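Local coordinates for exported protein (Bacteroides fragilis, PDB 4I17) that is of unknown function but, as an exported all-helical protein built of TPR repeats, probably serves as a scaffold for protein-protein interactions, at residues Pro211-Thr214 with Glu215-Gln218; Ala155-Ser158 with Leu159-Phe163; Tyr30-Tyr33 with Leu34-Asn38. All coordinates share one frame; numbering follows the deposited sequence.

How the contacts relate
The three contacts illustrate how local pairings along a helix and at its ends prepare the surfaces that pack in a helical-repeat protein. Contacts 1 and 2 belong to one neighbourhood: their centres lie 13 Å apart, and Tyr157 of contact 2 packs into contact 1, with its CD2 3.6 Å from Ile216 CG1. The same CD2 lies 3.6 Å from Arg213 NH2. Contact 3, near the N-terminal end, is on the opposite side of the chain's centre, about 55 Å from contact 1 and 50 Å from contact 2, centre to centre. A sulfate ion, probably from the crystallisation liquor, is hydrogen-bonded by Asn212 of contact 1 and Lys150 of helix 149-174, which carries contact 2.

Contact 1 of 3, residues Pro211-Thr214 with Glu215-Gln218; sequences PNRT and EIKQ. With SO4 (sulfate ion), chain B.
Arg213 and Ile216 meet where a loop turns into helix 214-224, and their side chains touch through both aliphatic and polar parts of the arginine. Ile216 reaches back toward the loop with CG1 beside its own backbone N (chi1 -52°) and CD1 extended beyond it, which places CD1 3.6 Å from Arg213 CB. The arginine chain is bent at chi2 and chi3, so that it folds round this methyl: Ile216 CD1 lies over one face of the guanidinium, close to its centre, 4.2 Å from CZ. Beyond this contact the same guanidinium forms a salt bridge through NH2 with Asp154 of helix 149-174, which would help fix its rotation. Asn212 turns elsewhere and gives its ND2 to O4 of a sulfate ion, a hydrogen bond of 3.0 Å; Lys150 holds the same ion.

Two backbone bonds start the helix. Ile216 N donates to Arg213 O at 3.1 Å, coming from above the carbonyl plane with an N-H...O angle of 140°, whereas Gln218 N reaches Thr214 O at 3.0 Å on a straighter path. Ile216 is buried against Leu203, Ala206 and Val207 of helix 182-209. A weak bond from Thr214 N to Asn212 O, 3.1 Å long, closes an inverse gamma turn centred on Arg213. The same residue is the N-cap of helix 214-224, which packs on helices 149-174 and 182-209 in this all-helical TPR-repeat fold.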
loop_
_atom_site.group_PDB
_atom_site.type_symbol
_atom_site.label_atom_id
_atom_site.label_comp_id
_atom_site.label_asym_id
_atom_site.label_seq_id
_atom_site.Cartn_x
_atom_site.Cartn_y
_atom_site.Cartn_z
ATOM N N PRO A 211 -4.776 20.306 -10.366
ATOM C CA PRO A 211 -4.344 21.380 -11.286
ATOM C C PRO A 211 -3.192 22.223 -10.724
ATOM O O PRO A 211 -2.496 22.858 -11.495
ATOM C CB PRO A 211 -5.610 22.222 -11.508
ATOM C CG PRO A 211 -6.708 21.529 -10.842
ATOM C CD PRO A 211 -6.188 20.460 -9.952
ATOM N N ASN A 212 -2.934 22.171 -9.404
ATOM C CA ASN A 212 -1.815 22.930 -8.801
ATOM C C ASN A 212 -0.455 22.293 -9.078
ATOM O O ASN A 212 0.573 22.914 -8.814
ATOM C CB ASN A 212 -2.003 22.996 -7.282
ATOM C CG ASN A 212 -2.101 21.616 -6.685
ATOM O OD1 ASN A 212 -3.025 20.835 -6.988
ATOM N ND2 ASN A 212 -1.132 21.264 -5.873
ATOM N N ARG A 213 -0.434 21.035 -9.552
ATOM C CA ARG A 213 0.830 20.314 -9.790
ATOM C C ARG A 213 1.323 20.659 -11.190
ATOM O O ARG A 213 1.110 19.908 -12.139
ATOM C CB ARG A 213 0.613 18.806 -9.609
ATOM C CG ARG A 213 0.208 18.362 -8.200
ATOM C CD ARG A 213 1.360 18.321 -7.204
ATOM N NE ARG A 213 2.411 17.359 -7.565
ATOM C CZ ARG A 213 2.316 16.046 -7.386
ATOM N NH1 ARG A 213 1.204 15.514 -6.892
ATOM N NH2 ARG A 213 3.326 15.253 -7.714
ATOM N N THR A 214 1.923 21.848 -11.338
ATOM C CA THR A 214 2.306 22.367 -12.664
ATOM C C THR A 214 3.304 21.500 -13.412
ATOM O O THR A 214 3.274 21.485 -14.653
ATOM C CB THR A 214 2.827 23.792 -12.548
ATOM O OG1 THR A 214 3.885 23.812 -11.601
ATOM C CG2 THR A 214 1.725 24.782 -12.139
ATOM N N GLU A 215 4.127 20.717 -12.696
ATOM C CA GLU A 215 5.086 19.851 -13.392
ATOM C C GLU A 215 4.376 18.725 -14.138
ATOM O O GLU A 215 4.876 18.278 -15.149
ATOM C CB GLU A 215 6.106 19.257 -12.406
ATOM C CG GLU A 215 7.148 20.282 -11.972
ATOM C CD GLU A 215 7.961 19.991 -10.725
ATOM O OE1 GLU A 215 8.311 18.809 -10.489
ATOM O OE2 GLU A 215 8.325 20.966 -10.026
ATOM N N ILE A 216 3.196 18.280 -13.658
ATOM C CA ILE A 216 2.463 17.224 -14.362
ATOM C C ILE A 216 1.957 17.764 -15.695
ATOM O O ILE A 216 2.068 17.084 -16.703
ATOM C CB ILE A 216 1.301 16.654 -13.523
ATOM C CG1 ILE A 216 1.782 16.236 -12.121
ATOM C CG2 ILE A 216 0.669 15.472 -14.269
ATOM C CD1 ILE A 216 0.685 15.618 -11.214
ATOM N N LYS A 217 1.464 19.006 -15.704
ATOM C CA LYS A 217 0.981 19.641 -16.937
ATOM C C LYS A 217 2.147 19.783 -17.918
ATOM O O LYS A 217 2.009 19.506 -19.117
ATOM C CB LYS A 217 0.334 21.008 -16.600
ATOM C CG LYS A 217 -0.264 21.756 -17.796
ATOM C CD LYS A 217 -1.588 21.194 -18.285
ATOM C CE LYS A 217 -1.913 21.764 -19.652
ATOM N NZ LYS A 217 -3.221 21.285 -20.153
ATOM N N GLN A 218 3.320 20.179 -17.405
ATOM C CA GLN A 218 4.501 20.337 -18.260
ATOM C C GLN A 218 4.893 18.998 -18.871
ATOM O O GLN A 218 5.213 18.923 -20.061
ATOM C CB GLN A 218 5.654 20.935 -17.455
ATOM C CG GLN A 218 5.495 22.426 -17.234
ATOM C CD GLN A 218 6.095 23.276 -18.336
ATOM O OE1 GLN A 218 5.434 24.106 -18.966
ATOM N NE2 GLN A 218 7.384 23.129 -18.556
HETATM S S SO4 B . -0.125 18.673 -3.133
HETATM O O1 SO4 B . 0.353 17.358 -3.532
HETATM O O2 SO4 B . -0.425 18.666 -1.703
HETATM O O3 SO4 B . 0.886 19.690 -3.407
HETATM O O4 SO4 B . -1.334 18.972 -3.894
#

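Contact 2 of 3, residues Ala155-Ser158 with Leu159-Phe163; sequences ALYS and LGVLF
Tyr157 projects its ring outward from the helix, with CG anti to the backbone N (chi1 -174°), and Val161, one turn later, turns CG2 to the position beside its own backbone N and opposite the carbonyl carbon (chi1 170° to CG1). These torsions bring the valine methyl to the ring at an oblique angle, with CG2 3.9 Å from Tyr157 CE1. The pair is an i, i+4 contact along the alpha-helix 149-174, in a TPR-repeat protein whose helices pack in layers.

The backbone beneath it is regular. Leu159 N bonds to Ala155 O, Gly160 N to Leu156 O, Val161 N to Tyr157 O and Leu162 N to Ser158 O, the last three 2.9 Å long. These four i to i+4 bonds follow one another without a break.

Other faces of the helix meet different neighbours. Tyr157 and Val161 both rest on Met219 of helix 214-224, while Leu156 packs against Glu205 and Leu209 of helix 182-209. Leu159 is shared, touching Tyr202 of that helix as well as Glu137 and Tyr140 of helix 133-143. The hydroxyl of Ser158 folds back along its own helix, its OG hydrogen-bonded to Asp154 O one turn earlier.

Leu159 likewise lies against the preceding turn: its CG sits 3.4 Å from Ala155 O, and its CD1 is 3.5 Å from the same oxygen.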
loop_
_atom_site.group_PDB
_atom_site.type_symbol
_atom_site.label_atom_id
_atom_site.label_comp_id
_atom_site.label_asym_id
_atom_site.label_seq_id
_atom_site.Cartn_x
_atom_site.Cartn_y
_atom_site.Cartn_z
ATOM N N ALA A 155 -0.223 8.226 -8.369
ATOM C CA ALA A 155 -0.229 6.918 -9.051
ATOM C C ALA A 155 -0.405 7.172 -10.570
ATOM O O ALA A 155 0.254 6.520 -11.387
ATOM C CB ALA A 155 -1.353 6.051 -8.508
ATOM N N LEU A 156 -1.279 8.131 -10.947
ATOM C CA LEU A 156 -1.504 8.485 -12.375
ATOM C C LEU A 156 -0.288 9.145 -12.966
ATOM O O LEU A 156 0.064 8.867 -14.114
ATOM C CB LEU A 156 -2.728 9.403 -12.502
ATOM C CG LEU A 156 -4.038 8.721 -12.185
ATOM C CD1 LEU A 156 -5.128 9.737 -11.977
ATOM C CD2 LEU A 156 -4.448 7.725 -13.269
ATOM N N TYR A 157 0.380 10.024 -12.191
ATOM C CA TYR A 157 1.606 10.663 -12.674
ATOM C C TYR A 157 2.712 9.588 -12.900
ATOM O O TYR A 157 3.420 9.630 -13.926
ATOM C CB TYR A 157 2.010 11.690 -11.606
ATOM C CG TYR A 157 3.174 12.624 -11.864
ATOM C CD1 TYR A 157 3.732 12.757 -13.139
ATOM C CD2 TYR A 157 3.675 13.432 -10.846
ATOM C CE1 TYR A 157 4.808 13.623 -13.365
ATOM C CE2 TYR A 157 4.741 14.292 -11.063
ATOM C CZ TYR A 157 5.288 14.401 -12.329
ATOM O OH TYR A 157 6.299 15.297 -12.502
ATOM N N SER A 158 2.821 8.593 -11.988
ATOM C CA SER A 158 3.794 7.490 -12.132
ATOM C C SER A 158 3.472 6.682 -13.399
ATOM O O SER A 158 4.385 6.346 -14.130
ATOM C CB SER A 158 3.735 6.578 -10.909
ATOM O OG SER A 158 4.218 7.264 -9.761
ATOM N N LEU A 159 2.165 6.461 -13.698
ATOM C CA LEU A 159 1.752 5.745 -14.929
ATOM C C LEU A 159 2.103 6.564 -16.158
ATOM O O LEU A 159 2.548 6.005 -17.162
ATOM C CB LEU A 159 0.251 5.459 -14.875
ATOM C CG LEU A 159 -0.097 4.277 -13.947
ATOM C CD1 LEU A 159 -1.528 4.370 -13.450
ATOM C CD2 LEU A 159 0.161 2.930 -14.668
ATOM N N GLY A 160 1.912 7.870 -16.089
ATOM C CA GLY A 160 2.278 8.760 -17.201
ATOM C C GLY A 160 3.759 8.706 -17.503
ATOM O O GLY A 160 4.161 8.562 -18.668
ATOM N N VAL A 161 4.601 8.769 -16.451
ATOM C CA VAL A 161 6.060 8.704 -16.651
ATOM C C VAL A 161 6.463 7.317 -17.197
ATOM O O VAL A 161 7.357 7.214 -18.069
ATOM C CB VAL A 161 6.797 9.013 -15.328
ATOM C CG1 VAL A 161 8.292 8.713 -15.456
ATOM C CG2 VAL A 161 6.569 10.469 -14.903
ATOM N N LEU A 162 5.875 6.253 -16.622
ATOM C CA LEU A 162 6.177 4.866 -17.058
ATOM C C LEU A 162 5.976 4.750 -18.571
ATOM O O LEU A 162 6.854 4.238 -19.303
ATOM C CB LEU A 162 5.224 3.902 -16.318
ATOM C CG LEU A 162 5.220 2.428 -16.793
ATOM C CD1 LEU A 162 6.498 1.711 -16.341
ATOM C CD2 LEU A 162 4.015 1.683 -16.175
ATOM N N PHE A 163 4.788 5.167 -19.048
ATOM C CA PHE A 163 4.500 5.050 -20.509
ATOM C C PHE A 163 5.262 6.064 -21.365
ATOM O O PHE A 163 5.631 5.727 -22.492
ATOM C CB PHE A 163 2.980 5.091 -20.767
ATOM C CG PHE A 163 2.449 3.715 -20.396
ATOM C CD1 PHE A 163 2.715 2.607 -21.202
ATOM C CD2 PHE A 163 1.803 3.505 -19.182
ATOM C CE1 PHE A 163 2.324 1.322 -20.813
ATOM C CE2 PHE A 163 1.362 2.217 -18.817
ATOM C CZ PHE A 163 1.638 1.137 -19.634
#

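Contact 3 of 3, residues Tyr30-Tyr33 with Leu34-Asn38; sequences YSEY and LKLTN
Along residues Tyr30 to Leu36, toward the end of helix 23-36, Leu34 N, Lys35 N and Leu36 N donate in succession to the carbonyl oxygens of Tyr30, Ser31 and Glu32. This part of the helix packs against helices 7-19 and 42-54 in a TPR-type array. Here Thr37 OG1 donates to Tyr33 O over 2.8 Å, arriving from above the carbonyl plane. Thr37 OG1 lies between the backbone N and the carbonyl carbon of its own residue (chi1 59°), while CG2 turns to the tyrosine and comes within 3.8 Å of Tyr33 CE1. The hydroxyl oxygen also lies over the centre of one face of the Tyr33 ring, 4.1 Å above its plane. Leu34 CG packs beside Tyr33 CD2, 4.0 Å away, on the same side of the ring plane as the threonine hydroxyl.

Glu32 turns at its second torsion (chi2 59°), which brings the carboxylate alongside Leu36, OE2 lying 3.5 Å from Leu36 CD1. Its other oxygen, OE1, is 4.5 Å from Lys35 NZ, too far for a salt bridge. The Tyr33 phenol is hydrogen-bonded to Asp41 in the following loop, that of Tyr30 to Asn15 of helix 7-19. A threonine hydroxyl thus satisfies a carbonyl of the last turn, and the charges of Glu32 and Lys35 probably add only a weak, long-range attraction at the surface.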
loop_
_atom_site.group_PDB
_atom_site.type_symbol
_atom_site.label_atom_id
_atom_site.label_comp_id
_atom_site.label_asym_id
_atom_site.label_seq_id
_atom_site.Cartn_x
_atom_site.Cartn_y
_atom_site.Cartn_z
ATOM N N TYR A 30 -2.442 -10.020 30.026
ATOM C CA TYR A 30 -3.595 -9.821 29.152
ATOM C C TYR A 30 -3.946 -11.101 28.420
ATOM O O TYR A 30 -5.128 -11.368 28.229
ATOM C CB TYR A 30 -3.322 -8.728 28.113
ATOM C CG TYR A 30 -3.245 -7.303 28.613
ATOM C CD1 TYR A 30 -3.978 -6.886 29.719
ATOM C CD2 TYR A 30 -2.491 -6.351 27.932
ATOM C CE1 TYR A 30 -3.988 -5.550 30.116
ATOM C CE2 TYR A 30 -2.477 -5.018 28.333
ATOM C CZ TYR A 30 -3.200 -4.629 29.437
ATOM O OH TYR A 30 -3.198 -3.314 29.795
ATOM N N SER A 31 -2.941 -11.838 27.905
ATOM C CA SER A 31 -3.269 -13.059 27.146
ATOM C C SER A 31 -3.987 -14.077 28.040
ATOM O O SER A 31 -4.959 -14.679 27.599
ATOM C CB SER A 31 -2.038 -13.687 26.507
ATOM O OG SER A 31 -1.075 -13.989 27.496
ATOM N N GLU A 32 -3.571 -14.187 29.306
ATOM C CA GLU A 32 -4.218 -15.097 30.259
ATOM C C GLU A 32 -5.623 -14.602 30.582
ATOM O O GLU A 32 -6.553 -15.391 30.589
ATOM C CB GLU A 32 -3.377 -15.236 31.541
ATOM C CG GLU A 32 -3.863 -16.352 32.464
ATOM C CD GLU A 32 -3.912 -17.773 31.914
ATOM O OE1 GLU A 32 -3.095 -18.112 31.026
ATOM O OE2 GLU A 32 -4.750 -18.562 32.409
ATOM N N TYR A 33 -5.788 -13.294 30.791
ATOM C CA TYR A 33 -7.109 -12.711 31.069
ATOM C C TYR A 33 -8.073 -12.986 29.921
ATOM O O TYR A 33 -9.198 -13.431 30.165
ATOM C CB TYR A 33 -6.935 -11.205 31.293
ATOM C CG TYR A 33 -8.199 -10.403 31.112
ATOM C CD1 TYR A 33 -9.183 -10.387 32.093
ATOM C CD2 TYR A 33 -8.369 -9.578 30.001
ATOM C CE1 TYR A 33 -10.339 -9.618 31.945
ATOM C CE2 TYR A 33 -9.517 -8.808 29.843
ATOM C CZ TYR A 33 -10.490 -8.820 30.823
ATOM O OH TYR A 33 -11.602 -8.039 30.670
ATOM N N LEU A 34 -7.640 -12.729 28.661
ATOM C CA LEU A 34 -8.499 -12.953 27.492
ATOM C C LEU A 34 -8.851 -14.437 27.314
ATOM O O LEU A 34 -10.000 -14.748 27.019
ATOM C CB LEU A 34 -7.874 -12.384 26.220
ATOM C CG LEU A 34 -7.790 -10.841 26.222
ATOM C CD1 LEU A 34 -6.770 -10.343 25.179
ATOM C CD2 LEU A 34 -9.164 -10.212 25.985
ATOM N N LYS A 35 -7.901 -15.333 27.531
ATOM C CA LYS A 35 -8.162 -16.781 27.486
ATOM C C LYS A 35 -9.262 -17.180 28.503
ATOM O O LYS A 35 -10.162 -17.937 28.166
ATOM C CB LYS A 35 -6.868 -17.542 27.791
ATOM C CG LYS A 35 -6.983 -19.062 27.768
ATOM C CD LYS A 35 -5.719 -19.684 28.345
ATOM C CE LYS A 35 -5.608 -21.163 28.078
ATOM N NZ LYS A 35 -4.397 -21.746 28.723
ATOM N N LEU A 36 -9.210 -16.637 29.717
ATOM C CA LEU A 36 -10.142 -16.983 30.779
ATOM C C LEU A 36 -11.518 -16.286 30.708
ATOM O O LEU A 36 -12.436 -16.691 31.439
ATOM C CB LEU A 36 -9.487 -16.687 32.130
ATOM C CG LEU A 36 -8.203 -17.484 32.455
ATOM C CD1 LEU A 36 -7.524 -16.938 33.708
ATOM C CD2 LEU A 36 -8.506 -18.981 32.640
ATOM N N THR A 37 -11.676 -15.289 29.830
ATOM C CA THR A 37 -12.920 -14.511 29.681
ATOM C C THR A 37 -13.487 -14.589 28.258
ATOM O O THR A 37 -14.170 -13.663 27.802
ATOM C CB THR A 37 -12.666 -13.064 30.070
ATOM O OG1 THR A 37 -11.635 -12.568 29.215
ATOM C CG2 THR A 37 -12.277 -12.911 31.543
ATOM N N ASN A 38 -13.177 -15.677 27.551
ATOM C CA ASN A 38 -13.666 -15.982 26.201
ATOM C C ASN A 38 -13.351 -14.881 25.168
ATOM O O ASN A 38 -14.103 -14.721 24.209
ATOM C CB ASN A 38 -15.188 -16.300 26.237
ATOM C CG ASN A 38 -15.526 -17.669 26.805
ATOM O OD1 ASN A 38 -14.794 -18.656 26.618
ATOM N ND2 ASN A 38 -16.659 -17.773 27.498
#